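Local coordinates for protein ribonucleoside-diphosphate reductase, alpha chain (Actinobacillus ureae ATCC 25976, PDB 6DQX) that probably reduces ribonucleoside diphosphates to deoxyribonucleoside diphosphates, as the catalytic alpha subunit of a class Id ribonucleotide reductase, at residues E116-V119 with T120-E123; K153-G156 with S157-S161; G183-D186 with I187-D191. All coordinates share one frame; numbering follows the deposited sequence.

In the fold
The three contacts come in series along the chain, all within the ribonucleotide reductase barrel domain. Interaction 1 lies on helix 114-130, which connects the parallel strands 105-109 and 134-137; interaction 2 opens helix 156-170; interaction 3 ends strand 181-186, which pairs in parallel with strand 134-137. Centres of interactions 1 and 2 are about 15 Å apart, and the two touch where I117 CD1 packs 3.8 Å from F160 CZ. Between interactions 2 and 3 the centres are about 12 Å apart, with S157 OG 2.7 Å from D191 OD2. Interactions 1 and 2 touch the second subunit, whereas no other chain of the assembly touches interaction 3.

Interaction 1. Residues E116-V119 with T120-E123; sequences EIMV and TTAE
The carbonyl of E116 meets T120 across one turn of helix 114-130, the crossover helix of a beta-alpha-beta unit whose strands are 105-109 and 134-137. Four successive i to i+4 backbone bonds define the helix here: T120 N, T121 N, A122 N and E123 N donate to the carbonyls of E116, I117, M118 and V119. Two of these carbonyls carry an additional hydroxyl donor. E116 O receives T120 N at 3.2 Å and T120 OG1 at 3.0 Å, the two donors approaching from opposite faces of the carbonyl plane. I117 O is likewise gripped twice, by T121 N at 2.9 Å and by T121 OG1 at 2.8 Å. The second hydroxyl stands 40° out of the carbonyl plane, away from the lone-pair directions, whereas T120 OG1 is tilted less. In both threonines OG1 lies beside the backbone N and anti to the carbonyl carbon (chi1 -49° for T120, -59° for T121), a rotation that aims the hydroxyl back along the helix at the carbonyl four residues earlier.

The polar ends of the glutamates look elsewhere. E116 OE1 is bonded to S113 OG, while the buried carboxylate of E123 is held by S108, S287 and a salt bridge to R335, whose NH2 also bonds T120 OG1. T121 packs on L163 and F164 of helix 156-170 and on T121 of the second subunit, and M118 meets I171 of that subunit. At the end of the segment, V119 O accepts E123 N at 3.1 Å and has E123 CG 3.5 Å away.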
loop_
_atom_site.group_PDB
_atom_site.type_symbol
_atom_site.label_atom_id
_atom_site.label_comp_id
_atom_site.label_asym_id
_atom_site.label_seq_id
_atom_site.Cartn_x
_atom_site.Cartn_y
_atom_site.Cartn_z
ATOM N N GLU A 116 10.327 -3.532 5.769
ATOM C CA GLU A 116 9.810 -2.800 6.934
ATOM C C GLU A 116 8.774 -1.747 6.526
ATOM O O GLU A 116 7.816 -1.502 7.266
ATOM C CB GLU A 116 10.967 -2.197 7.750
ATOM C CG GLU A 116 11.829 -3.277 8.395
ATOM C CD GLU A 116 13.242 -2.858 8.743
ATOM O OE1 GLU A 116 13.935 -2.169 7.950
ATOM O OE2 GLU A 116 13.694 -3.282 9.823
ATOM N N ILE A 117 8.934 -1.167 5.332
ATOM C CA ILE A 117 7.908 -0.297 4.761
ATOM C C ILE A 117 6.611 -1.073 4.515
ATOM O O ILE A 117 5.533 -0.565 4.823
ATOM C CB ILE A 117 8.433 0.463 3.515
ATOM C CG1 ILE A 117 9.501 1.478 3.949
ATOM C CG2 ILE A 117 7.333 1.183 2.752
ATOM C CD1 ILE A 117 10.444 1.869 2.834
ATOM N N MET A 118 6.688 -2.305 3.984
ATOM C CA MET A 118 5.465 -3.090 3.796
ATOM C C MET A 118 4.809 -3.553 5.100
ATOM O O MET A 118 3.570 -3.617 5.187
ATOM C CB MET A 118 5.694 -4.302 2.880
ATOM C CG MET A 118 6.067 -3.960 1.448
ATOM S SD MET A 118 5.111 -2.654 0.652
ATOM C CE MET A 118 6.266 -1.366 0.674
ATOM N N VAL A 119 5.613 -3.862 6.106
ATOM C CA VAL A 119 5.078 -4.195 7.435
ATOM C C VAL A 119 4.201 -3.038 7.955
ATOM O O VAL A 119 3.057 -3.246 8.353
ATOM C CB VAL A 119 6.189 -4.510 8.454
ATOM C CG1 VAL A 119 5.648 -4.523 9.880
ATOM C CG2 VAL A 119 6.870 -5.847 8.131
ATOM N N THR A 120 4.735 -1.830 7.865
ATOM C CA THR A 120 4.018 -0.629 8.301
ATOM C C THR A 120 2.788 -0.348 7.433
ATOM O O THR A 120 1.739 -0.009 7.951
ATOM C CB THR A 120 4.949 0.595 8.352
ATOM O OG1 THR A 120 6.128 0.248 9.065
ATOM C CG2 THR A 120 4.246 1.800 9.031
ATOM N N THR A 121 2.903 -0.563 6.116
ATOM C CA THR A 121 1.778 -0.403 5.208
ATOM C C THR A 121 0.590 -1.294 5.601
ATOM O O THR A 121 -0.557 -0.832 5.658
ATOM C CB THR A 121 2.221 -0.669 3.727
ATOM O OG1 THR A 121 3.255 0.254 3.385
ATOM C CG2 THR A 121 1.113 -0.467 2.765
ATOM N N ALA A 122 0.872 -2.564 5.888
ATOM C CA ALA A 122 -0.166 -3.495 6.268
ATOM C C ALA A 122 -0.754 -3.128 7.649
ATOM O O ALA A 122 -1.951 -3.264 7.835
ATOM C CB ALA A 122 0.370 -4.926 6.256
ATOM N N GLU A 123 0.065 -2.651 8.584
ATOM C CA GLU A 123 -0.453 -2.171 9.907
ATOM C C GLU A 123 -1.454 -1.070 9.716
ATOM O O GLU A 123 -2.591 -1.167 10.205
ATOM C CB GLU A 123 0.665 -1.653 10.803
ATOM C CG GLU A 123 1.577 -2.687 11.430
ATOM C CD GLU A 123 2.733 -2.031 12.176
ATOM O OE1 GLU A 123 3.226 -0.977 11.729
ATOM O OE2 GLU A 123 3.176 -2.562 13.210
#

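Interaction 2. Residues K153-G156 with S157-S161; sequences KSDG and SFNFS
D155 and G156 meet the first turn of helix 156-170 through carbon contacts and a water. Before the turn, S154 OG accepts G156 N at 3.1 Å with an N-H...O angle of 160°. S157 comes first: its OG is hydrogen-bonded to D191 OD2, just before helix 192-195, and to W195 NE1 within it. F158 sends its ring away from the loop toward N203, I205 and E194. N159 points back. Its CB is 3.4 Å from G156 O, and its amide lies against the CB of D155, with ND2 3.5 Å from that carbon. CG of N159 is anti to the backbone N (chi1 176°), which swings the amide back to D155; ND2 then donates to V170 O of the second subunit. The N159 backbone N is weakly linked to D155 O by a water, which donates to that carbonyl at 2.7 Å. F160 brings CD2 to 3.2 Å from G156 O, and ND2 of N159 sits 3.9 Å above the centre of its ring. S161 closes the segment: its OG donates to F158 O at 2.7 Å, in the carbonyl plane on a lone pair. A serine capping bond ahead of a glycine with positive phi (87°), followed by the i to i+4 bond S161 N to S157 O, is consistent with a serine-capped entry into a helix, S154 preceding the turn.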
loop_
_atom_site.group_PDB
_atom_site.type_symbol
_atom_site.label_atom_id
_atom_site.label_comp_id
_atom_site.label_asym_id
_atom_site.label_seq_id
_atom_site.Cartn_x
_atom_site.Cartn_y
_atom_site.Cartn_z
ATOM N N LYS A 153 19.640 4.591 -7.106
ATOM C CA LYS A 153 19.452 5.707 -6.181
ATOM C C LYS A 153 18.018 5.795 -5.652
ATOM O O LYS A 153 17.053 5.746 -6.422
ATOM C CB LYS A 153 19.817 7.027 -6.851
ATOM C CG LYS A 153 21.308 7.222 -7.072
ATOM C CD LYS A 153 21.583 8.637 -7.551
ATOM C CE LYS A 153 23.055 8.871 -7.838
ATOM N NZ LYS A 153 23.285 10.304 -8.160
ATOM N N SER A 154 17.897 5.967 -4.335
ATOM C CA SER A 154 16.601 5.984 -3.653
ATOM C C SER A 154 15.785 7.228 -3.950
ATOM O O SER A 154 16.311 8.288 -4.281
ATOM C CB SER A 154 16.762 5.880 -2.135
ATOM O OG SER A 154 15.481 5.946 -1.531
ATOM N N ASP A 155 14.477 7.069 -3.796
ATOM C CA ASP A 155 13.518 8.133 -4.048
ATOM C C ASP A 155 13.134 8.906 -2.775
ATOM O O ASP A 155 12.459 9.924 -2.863
ATOM C CB ASP A 155 12.280 7.540 -4.694
ATOM C CG ASP A 155 12.584 6.931 -6.039
ATOM O OD1 ASP A 155 12.723 7.715 -7.018
ATOM O OD2 ASP A 155 12.693 5.690 -6.092
ATOM N N GLY A 156 13.567 8.403 -1.621
ATOM C CA GLY A 156 13.470 9.126 -0.356
ATOM C C GLY A 156 12.156 8.923 0.368
ATOM O O GLY A 156 11.277 8.192 -0.084
ATOM N N SER A 157 12.033 9.607 1.505
ATOM C CA SER A 157 10.943 9.400 2.444
ATOM C C SER A 157 9.608 9.958 1.978
ATOM O O SER A 157 8.549 9.412 2.308
ATOM C CB SER A 157 11.330 10.043 3.776
ATOM O OG SER A 157 11.515 11.449 3.609
ATOM N N PHE A 158 9.639 11.067 1.239
ATOM C CA PHE A 158 8.410 11.643 0.713
ATOM C C PHE A 158 7.725 10.713 -0.299
ATOM O O PHE A 158 6.495 10.532 -0.284
ATOM C CB PHE A 158 8.680 13.012 0.095
ATOM C CG PHE A 158 7.459 13.648 -0.484
ATOM C CD1 PHE A 158 7.101 13.407 -1.810
ATOM C CD2 PHE A 158 6.628 14.445 0.304
ATOM C CE1 PHE A 158 5.950 13.957 -2.346
ATOM C CE2 PHE A 158 5.484 15.004 -0.226
ATOM C CZ PHE A 158 5.142 14.763 -1.553
ATOM N N ASN A 159 8.529 10.116 -1.167
ATOM C CA ASN A 159 8.058 9.086 -2.086
ATOM C C ASN A 159 7.248 7.999 -1.344
ATOM O O ASN A 159 6.127 7.684 -1.728
ATOM C CB ASN A 159 9.279 8.489 -2.812
ATOM C CG ASN A 159 8.914 7.329 -3.720
ATOM O OD1 ASN A 159 8.231 7.511 -4.701
ATOM N ND2 ASN A 159 9.378 6.131 -3.375
ATOM N N PHE A 160 7.793 7.449 -0.253
ATOM C CA PHE A 160 7.049 6.427 0.503
ATOM C C PHE A 160 5.801 6.950 1.228
ATOM O O PHE A 160 4.858 6.194 1.460
ATOM C CB PHE A 160 7.958 5.662 1.470
ATOM C CG PHE A 160 9.015 4.884 0.772
ATOM C CD1 PHE A 160 8.668 3.813 -0.061
ATOM C CD2 PHE A 160 10.323 5.246 0.875
ATOM C CE1 PHE A 160 9.635 3.122 -0.743
ATOM C CE2 PHE A 160 11.306 4.558 0.191
ATOM C CZ PHE A 160 10.958 3.486 -0.616
ATOM N N SER A 161 5.779 8.233 1.574
ATOM C CA SER A 161 4.564 8.824 2.180
ATOM C C SER A 161 3.345 8.712 1.260
ATOM O O SER A 161 2.236 8.583 1.741
ATOM C CB SER A 161 4.793 10.284 2.602
ATOM O OG SER A 161 4.636 11.205 1.528
HETATM O O HOH W 1 11.582 11.677 -1.016
#

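Interaction 3. Residues G183-D186 with I187-D191; sequences GYID and IEHGD. With EDO (1,2-ethanediol), chain G.
The imidazole of H189 has I185 CD1 on one face: the methyl is 3.7 Å from the ring centroid and 14° off the ring normal, a CH-pi contact. At the ring edge, in plane, lies D191 CA. ND1 accepts D191 N at 3.0 Å, with the donor tilted 18° from the ring plane, and NE2 bonds I141 O, so both ring nitrogens have partners that should restrain its rotation. I185 reaches the ring because CG1 is anti to the backbone N (chi1 -167°) and chi2 then bends CD1 over the imidazole; the two side chains cross at about a right angle.

A type I beta turn from D186 to H189 brings the histidine back beside the strand. Its closing bond runs from H189 N to D186 O at 3.1 Å. E188 doubles back so that OE1 lies 3.5 Å from D186 CB. The carboxylates themselves are close, D186 OD1 being 4.2 Å from E188 OE2, but K251 makes salt bridges to both and probably offsets their repulsion; D186 OD2 is bonded to Y137. O2 of a 1,2-ethanediol molecule, probably from the crystallisation liquor, donates to I187 O.

The turn ends strand 181-186, which lies between the parallel strands 134-137 and 209-213. I187 packs on L232, W233 and L236 of helix 227-243, while I185 and H189 rest on S157 of helix 156-170 and D191 takes the N-cap position of helix 192-195.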
loop_
_atom_site.group_PDB
_atom_site.type_symbol
_atom_site.label_atom_id
_atom_site.label_comp_id
_atom_site.label_asym_id
_atom_site.label_seq_id
_atom_site.Cartn_x
_atom_site.Cartn_y
_atom_site.Cartn_z
ATOM N N GLY A 183 2.253 11.390 9.485
ATOM C CA GLY A 183 3.658 11.017 9.337
ATOM C C GLY A 183 4.557 12.037 9.996
ATOM O O GLY A 183 4.294 13.227 9.895
ATOM N N TYR A 184 5.618 11.583 10.645
ATOM C CA TYR A 184 6.612 12.468 11.270
ATOM C C TYR A 184 7.989 12.386 10.600
ATOM O O TYR A 184 8.510 11.292 10.373
ATOM C CB TYR A 184 6.741 12.127 12.747
ATOM C CG TYR A 184 5.557 12.585 13.580
ATOM C CD1 TYR A 184 4.367 11.872 13.598
ATOM C CD2 TYR A 184 5.647 13.721 14.367
ATOM C CE1 TYR A 184 3.293 12.287 14.374
ATOM C CE2 TYR A 184 4.585 14.142 15.150
ATOM C CZ TYR A 184 3.426 13.424 15.157
ATOM O OH TYR A 184 2.385 13.832 15.934
ATOM N N ILE A 185 8.585 13.555 10.364
ATOM C CA ILE A 185 9.897 13.692 9.718
ATOM C C ILE A 185 10.747 14.692 10.524
ATOM O O ILE A 185 10.222 15.698 11.020
ATOM C CB ILE A 185 9.685 14.129 8.231
ATOM C CG1 ILE A 185 10.958 13.988 7.402
ATOM C CG2 ILE A 185 9.115 15.536 8.118
ATOM C CD1 ILE A 185 11.318 12.556 7.102
ATOM N N ASP A 186 12.046 14.439 10.650
ATOM C CA ASP A 186 12.932 15.368 11.373
ATOM C C ASP A 186 13.211 16.603 10.504
ATOM O O ASP A 186 13.317 16.487 9.268
ATOM C CB ASP A 186 14.207 14.685 11.761
ATOM C CG ASP A 186 13.951 13.425 12.582
ATOM O OD1 ASP A 186 13.860 13.497 13.836
ATOM O OD2 ASP A 186 13.775 12.369 11.943
ATOM N N ILE A 187 13.297 17.774 11.142
ATOM C CA ILE A 187 13.540 19.039 10.409
ATOM C C ILE A 187 14.906 19.042 9.710
ATOM O O ILE A 187 15.072 19.758 8.712
ATOM C CB ILE A 187 13.386 20.280 11.331
ATOM C CG1 ILE A 187 13.172 21.561 10.486
ATOM C CG2 ILE A 187 14.528 20.373 12.319
ATOM C CD1 ILE A 187 12.666 22.746 11.270
ATOM N N GLU A 188 15.847 18.224 10.211
ATOM C CA GLU A 188 17.201 18.091 9.637
ATOM C C GLU A 188 17.306 17.041 8.513
ATOM O O GLU A 188 18.375 16.860 7.963
ATOM C CB GLU A 188 18.279 17.853 10.694
ATOM C CG GLU A 188 18.319 16.472 11.356
ATOM C CD GLU A 188 17.397 16.339 12.568
ATOM O OE1 GLU A 188 16.454 17.147 12.717
ATOM O OE2 GLU A 188 17.601 15.390 13.363
ATOM N N HIS A 189 16.195 16.395 8.180
ATOM C CA HIS A 189 16.183 15.279 7.229
ATOM C C HIS A 189 16.416 15.818 5.834
ATOM O O HIS A 189 15.943 16.912 5.500
ATOM C CB HIS A 189 14.829 14.544 7.248
ATOM C CG HIS A 189 14.862 13.197 6.585
ATOM N ND1 HIS A 189 14.629 13.011 5.233
ATOM C CD2 HIS A 189 15.098 11.962 7.098
ATOM C CE1 HIS A 189 14.729 11.725 4.947
ATOM N NE2 HIS A 189 15.008 11.062 6.056
ATOM N N GLY A 190 17.108 15.030 5.014
ATOM C CA GLY A 190 17.351 15.400 3.627
ATOM C C GLY A 190 16.132 15.795 2.843
ATOM O O GLY A 190 16.234 16.653 1.964
ATOM N N ASP A 191 14.970 15.205 3.153
ATOM C CA ASP A 191 13.750 15.415 2.383
ATOM C C ASP A 191 12.791 16.464 2.962
ATOM O O ASP A 191 11.664 16.583 2.489
ATOM C CB ASP A 191 12.989 14.093 2.203
ATOM C CG ASP A 191 13.825 12.993 1.571
ATOM O OD1 ASP A 191 14.692 13.281 0.709
ATOM O OD2 ASP A 191 13.606 11.814 1.948
HETATM C C1 EDO G . 19.105 21.754 8.130
HETATM O O1 EDO G . 19.874 21.232 9.215
HETATM C C2 EDO G . 17.982 20.753 7.898
HETATM O O2 EDO G . 17.108 20.856 6.760
#